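PDB 4Q0W: DNA repair protein RAD2 from Saccharomyces cerevisiae, which cuts single-stranded DNA as a magnesium-dependent endonuclease and is essential for the incision step of excision repair of DNA damaged by UV light, bulky adducts or cross-links. Local coordinates for residues 155-158 with 159-163; 271-274 with 275-279. All coordinates share one frame; numbering follows the deposited sequence.

Contact 1 of 2, residues 155-158 with 159-163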
loop_
_atom_site.group_PDB
_atom_site.type_symbol
_atom_site.label_atom_id
_atom_site.label_comp_id
_atom_site.label_asym_id
_atom_site.label_seq_id
_atom_site.Cartn_x
_atom_site.Cartn_y
_atom_site.Cartn_z
ATOM N N GLN A 155 -0.059 -16.940 37.863
ATOM C CA GLN A 155 0.983 -17.850 38.313
ATOM C C GLN A 155 0.466 -18.806 39.392
ATOM O O GLN A 155 0.906 -19.950 39.474
ATOM C CB GLN A 155 2.225 -17.087 38.771
ATOM C CG GLN A 155 2.971 -16.437 37.601
ATOM C CD GLN A 155 4.014 -15.428 38.054
ATOM O OE1 GLN A 155 4.121 -15.114 39.242
ATOM N NE2 GLN A 155 4.786 -14.915 37.105
ATOM N N GLU A 156 -0.471 -18.342 40.211
ATOM C CA GLU A 156 -1.103 -19.221 41.198
ATOM C C GLU A 156 -1.902 -20.297 40.460
ATOM O O GLU A 156 -1.849 -21.471 40.808
ATOM C CB GLU A 156 -2.011 -18.423 42.140
ATOM C CG GLU A 156 -2.788 -19.278 43.155
ATOM C CD GLU A 156 -1.882 -20.024 44.113
ATOM O OE1 GLU A 156 -0.757 -19.545 44.371
ATOM O OE2 GLU A 156 -2.289 -21.098 44.607
ATOM N N LEU A 157 -2.632 -19.886 39.432
ATOM C CA LEU A 157 -3.371 -20.825 38.602
ATOM C C LEU A 157 -2.429 -21.880 38.037
ATOM O O LEU A 157 -2.686 -23.093 38.162
ATOM C CB LEU A 157 -4.093 -20.086 37.482
ATOM C CG LEU A 157 -4.901 -20.935 36.496
ATOM C CD1 LEU A 157 -5.980 -21.741 37.215
ATOM C CD2 LEU A 157 -5.516 -20.058 35.439
ATOM N N LEU A 158 -1.328 -21.419 37.446
ATOM C CA LEU A 158 -0.318 -22.317 36.887
ATOM C C LEU A 158 0.158 -23.352 37.909
ATOM O O LEU A 158 0.254 -24.543 37.601
ATOM C CB LEU A 158 0.867 -21.520 36.342
ATOM C CG LEU A 158 0.629 -20.889 34.971
ATOM C CD1 LEU A 158 1.729 -19.872 34.629
ATOM C CD2 LEU A 158 0.539 -21.990 33.896
ATOM N N SER A 159 0.434 -22.915 39.133
ATOM C CA SER A 159 0.974 -23.852 40.113
ATOM C C SER A 159 -0.080 -24.852 40.615
ATOM O O SER A 159 0.244 -26.010 40.880
ATOM C CB SER A 159 1.669 -23.122 41.262
ATOM O OG SER A 159 0.735 -22.434 42.066
ATOM N N ARG A 160 -1.338 -24.426 40.706
ATOM C CA ARG A 160 -2.419 -25.359 41.047
ATOM C C ARG A 160 -2.660 -26.389 39.933
ATOM O O ARG A 160 -3.217 -27.467 40.187
ATOM C CB ARG A 160 -3.707 -24.600 41.389
ATOM C CG ARG A 160 -3.539 -23.654 42.591
ATOM C CD ARG A 160 -4.856 -22.981 43.004
ATOM N NE ARG A 160 -4.645 -22.045 44.112
ATOM C CZ ARG A 160 -5.562 -21.702 45.015
ATOM N NH1 ARG A 160 -6.787 -22.223 44.980
ATOM N NH2 ARG A 160 -5.245 -20.842 45.968
ATOM N N PHE A 161 -2.237 -26.056 38.707
ATOM C CA PHE A 161 -2.257 -27.005 37.592
ATOM C C PHE A 161 -1.015 -27.892 37.637
ATOM O O PHE A 161 -0.906 -28.856 36.878
ATOM C CB PHE A 161 -2.270 -26.277 36.250
ATOM C CG PHE A 161 -3.637 -26.102 35.648
ATOM C CD1 PHE A 161 -4.319 -27.187 35.106
ATOM C CD2 PHE A 161 -4.227 -24.843 35.588
ATOM C CE1 PHE A 161 -5.572 -27.020 34.541
ATOM C CE2 PHE A 161 -5.481 -24.665 35.017
ATOM C CZ PHE A 161 -6.152 -25.754 34.486
ATOM N N GLY A 162 -0.075 -27.561 38.519
ATOM C CA GLY A 162 1.194 -28.268 38.554
ATOM C C GLY A 162 2.108 -27.946 37.373
ATOM O O GLY A 162 2.999 -28.737 37.037
ATOM N N ILE A 163 1.904 -26.780 36.758
ATOM C CA ILE A 163 2.705 -26.363 35.601
ATOM C C ILE A 163 3.838 -25.429 36.012
ATOM O O ILE A 163 3.606 -24.375 36.601
ATOM C CB ILE A 163 1.832 -25.702 34.519
ATOM C CG1 ILE A 163 0.824 -26.712 33.959
ATOM C CG2 ILE A 163 2.681 -25.126 33.377
ATOM C CD1 ILE A 163 -0.276 -26.060 33.165
HETATM O O HOH W 1 -0.069 -23.223 44.969
#
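The guanidinium of R160 meets the E156 carboxylate at its edge, while the F161 ring has the backbone oxygen of L157 near its plane, 3.5 Å from F161 CD2. These pairs sit on the last turn of helix 148-160, which closes in a Schellman motif at G162. In the salt bridge, R160 NE reaches E156 OE2 at 2.6 Å with a nearly straight bond (169°), using the anti lone pair of that oxygen. R160 NH2 adds a weak, bent bond to the same atom. The planes of the two groups stand 87° apart, and both R160 nitrogens turn to the single oxygen OE2 rather than pairing with the two oxygens side by side. E156 sends CG anti to its own nitrogen (chi1 176°) and bends at the next bond, which brings the carboxylate down toward the following turn. A water donates to E156 OE2 at 3.1 Å and also bonds S159 OG. R160 NH1 goes on to M338 O, tying the helix end to helix 336-347. On the buried side, L157 CD1 lies 3.7 Å from F161 CE2, the two side chains running alongside each other with L339 against both. G162 suits its place because it takes positive phi easily. The chain then folds back, giving the two Schellman bonds: I163 N to L158 O at 2.9 Å and, inside it, G162 N to S159 O at 2.8 Å. In the apolar contact that accompanies the motif, the branched side chains of L158 and I163 meet across the turn, L158 CD2 touching I163 CG2 at 3.8 Å.

Contact 2 of 2, residues 271-274 with 275-279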
loop_
_atom_site.group_PDB
_atom_site.type_symbol
_atom_site.label_atom_id
_atom_site.label_comp_id
_atom_site.label_asym_id
_atom_site.label_seq_id
_atom_site.Cartn_x
_atom_site.Cartn_y
_atom_site.Cartn_z
ATOM N N ASP A 271 29.269 0.527 2.818
ATOM C CA ASP A 271 30.453 0.915 2.047
ATOM C C ASP A 271 30.063 1.258 0.603
ATOM O O ASP A 271 30.477 2.291 0.061
ATOM C CB ASP A 271 31.524 -0.190 2.086
ATOM C CG ASP A 271 32.190 -0.313 3.453
ATOM O OD1 ASP A 271 32.104 0.639 4.260
ATOM O OD2 ASP A 271 32.798 -1.372 3.729
ATOM N N TRP A 272 29.233 0.419 -0.004
ATOM C CA TRP A 272 28.754 0.689 -1.361
ATOM C C TRP A 272 28.053 2.046 -1.482
ATOM O O TRP A 272 28.335 2.834 -2.388
ATOM C CB TRP A 272 27.793 -0.405 -1.824
ATOM C CG TRP A 272 27.002 0.030 -3.003
ATOM C CD1 TRP A 272 27.422 0.061 -4.313
ATOM C CD2 TRP A 272 25.660 0.534 -3.002
ATOM N NE1 TRP A 272 26.416 0.546 -5.118
ATOM C CE2 TRP A 272 25.325 0.841 -4.341
ATOM C CE3 TRP A 272 24.705 0.736 -2.005
ATOM C CZ2 TRP A 272 24.072 1.342 -4.701
ATOM C CZ3 TRP A 272 23.468 1.244 -2.362
ATOM C CH2 TRP A 272 23.161 1.539 -3.700
ATOM N N TYR A 273 27.133 2.311 -0.565
ATOM C CA TYR A 273 26.369 3.555 -0.578
ATOM C C TYR A 273 27.272 4.752 -0.322
ATOM O O TYR A 273 27.282 5.710 -1.093
ATOM C CB TYR A 273 25.298 3.493 0.511
ATOM C CG TYR A 273 24.399 4.702 0.608
ATOM C CD1 TYR A 273 23.643 5.129 -0.480
ATOM C CD2 TYR A 273 24.256 5.378 1.803
ATOM C CE1 TYR A 273 22.801 6.216 -0.379
ATOM C CE2 TYR A 273 23.403 6.459 1.920
ATOM C CZ TYR A 273 22.681 6.872 0.829
ATOM O OH TYR A 273 21.838 7.954 0.953
ATOM N N ASN A 274 28.018 4.698 0.777
ATOM C CA ASN A 274 28.869 5.819 1.152
ATOM C C ASN A 274 29.999 6.088 0.162
ATOM O O ASN A 274 30.239 7.245 -0.197
ATOM C CB ASN A 274 29.406 5.638 2.567
ATOM C CG ASN A 274 28.326 5.828 3.618
ATOM O OD1 ASN A 274 27.232 6.290 3.308
ATOM N ND2 ASN A 274 28.639 5.507 4.865
ATOM N N ASN A 275 30.695 5.040 -0.276
ATOM C CA ASN A 275 31.781 5.243 -1.237
ATOM C C ASN A 275 31.284 5.908 -2.516
ATOM O O ASN A 275 31.955 6.780 -3.078
ATOM C CB ASN A 275 32.478 3.930 -1.600
ATOM C CG ASN A 275 33.227 3.324 -0.439
ATOM O OD1 ASN A 275 33.418 3.956 0.598
ATOM N ND2 ASN A 275 33.670 2.087 -0.615
ATOM N N GLY A 276 30.109 5.485 -2.974
ATOM C CA GLY A 276 29.530 6.018 -4.196
ATOM C C GLY A 276 28.971 7.418 -4.031
ATOM O O GLY A 276 28.920 8.193 -4.993
ATOM N N GLN A 277 28.536 7.750 -2.816
ATOM C CA GLN A 277 28.048 9.098 -2.547
ATOM C C GLN A 277 29.220 10.064 -2.562
ATOM O O GLN A 277 29.092 11.190 -3.032
ATOM C CB GLN A 277 27.306 9.180 -1.209
ATOM C CG GLN A 277 25.898 8.564 -1.219
ATOM C CD GLN A 277 24.981 9.194 -2.258
ATOM O OE1 GLN A 277 24.618 8.557 -3.249
ATOM N NE2 GLN A 277 24.604 10.452 -2.035
ATOM N N PHE A 278 30.370 9.626 -2.059
ATOM C CA PHE A 278 31.545 10.487 -2.106
ATOM C C PHE A 278 32.214 10.526 -3.481
ATOM O O PHE A 278 32.296 11.580 -4.119
ATOM C CB PHE A 278 32.596 10.110 -1.068
ATOM C CG PHE A 278 33.849 10.924 -1.203
ATOM C CD1 PHE A 278 33.885 12.232 -0.736
ATOM C CD2 PHE A 278 34.966 10.417 -1.860
ATOM C CE1 PHE A 278 35.020 13.011 -0.885
ATOM C CE2 PHE A 278 36.108 11.192 -2.014
ATOM C CZ PHE A 278 36.131 12.493 -1.528
ATOM N N ASP A 279 32.747 9.383 -3.903
ATOM C CA ASP A 279 33.394 9.290 -5.204
ATOM C C ASP A 279 32.318 8.979 -6.230
ATOM O O ASP A 279 32.004 7.813 -6.489
ATOM C CB ASP A 279 34.481 8.204 -5.199
ATOM C CG ASP A 279 35.399 8.274 -6.422
ATOM O OD1 ASP A 279 34.982 8.839 -7.459
ATOM O OD2 ASP A 279 36.537 7.751 -6.345
#
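Y273 O is gripped twice: Q277 N donates to it at 3.0 Å along the helix, and R294 NH1 reaches it from helix 288-299. The neighbouring carbonyl is held likewise, W272 O taking G276 N at 3.2 Å and R294 NH2. Arginine, with several N-H groups on one flat head, suits a position from which it can serve successive carbonyls, and it also bonds Q277 OE1. Above the Y273 ring, Q277 CG makes a CH-pi contact, 4.1 Å from the ring centroid and 16° off the normal. Q277 bends at chi2 (-58°), turning its chain back along the ring, and the amide plane ends up 22° from the ring plane. The phenol suits a buried site because Y273 OH bonds I302 O. Replacing Y273 with an alanine would probably leave Q277 CG without its aromatic floor and I302 O without this hydroxyl partner. N274 ND2 similarly holds L304 O, while N275 N bonds D271 O at 2.8 Å. After F278 N to N274 O, D279 N still bonds N275 O, although D279 has left helical angles. These i to i+4 backbone bonds are those of an alpha-helix, whose last turns here pack on helix 288-299 through R294.

In the fold
Contact 1 comes first along the chain, at the end of helix 148-160 in the I-domain, and contact 2 follows at the end of helix 266-278. Their centres are 58 Å apart, on opposite sides of the chain's centre, with nearest atoms about 45 Å apart, so they do not touch. Contact 1 packs on strand 70-75 of the mixed seven-stranded sheet and on helices 52-66 and 336-347; its Q155 side chain is about 9 Å from that of D76, a probable magnesium ligand. The nearest atoms of contacts 1 and 2 are about 16 and 12 Å from the bound nucleic acid, so neither touches the DNA; contact 1 joins a helix to the sheet of the nuclease fold, contact 2 joins two helices further along the chain.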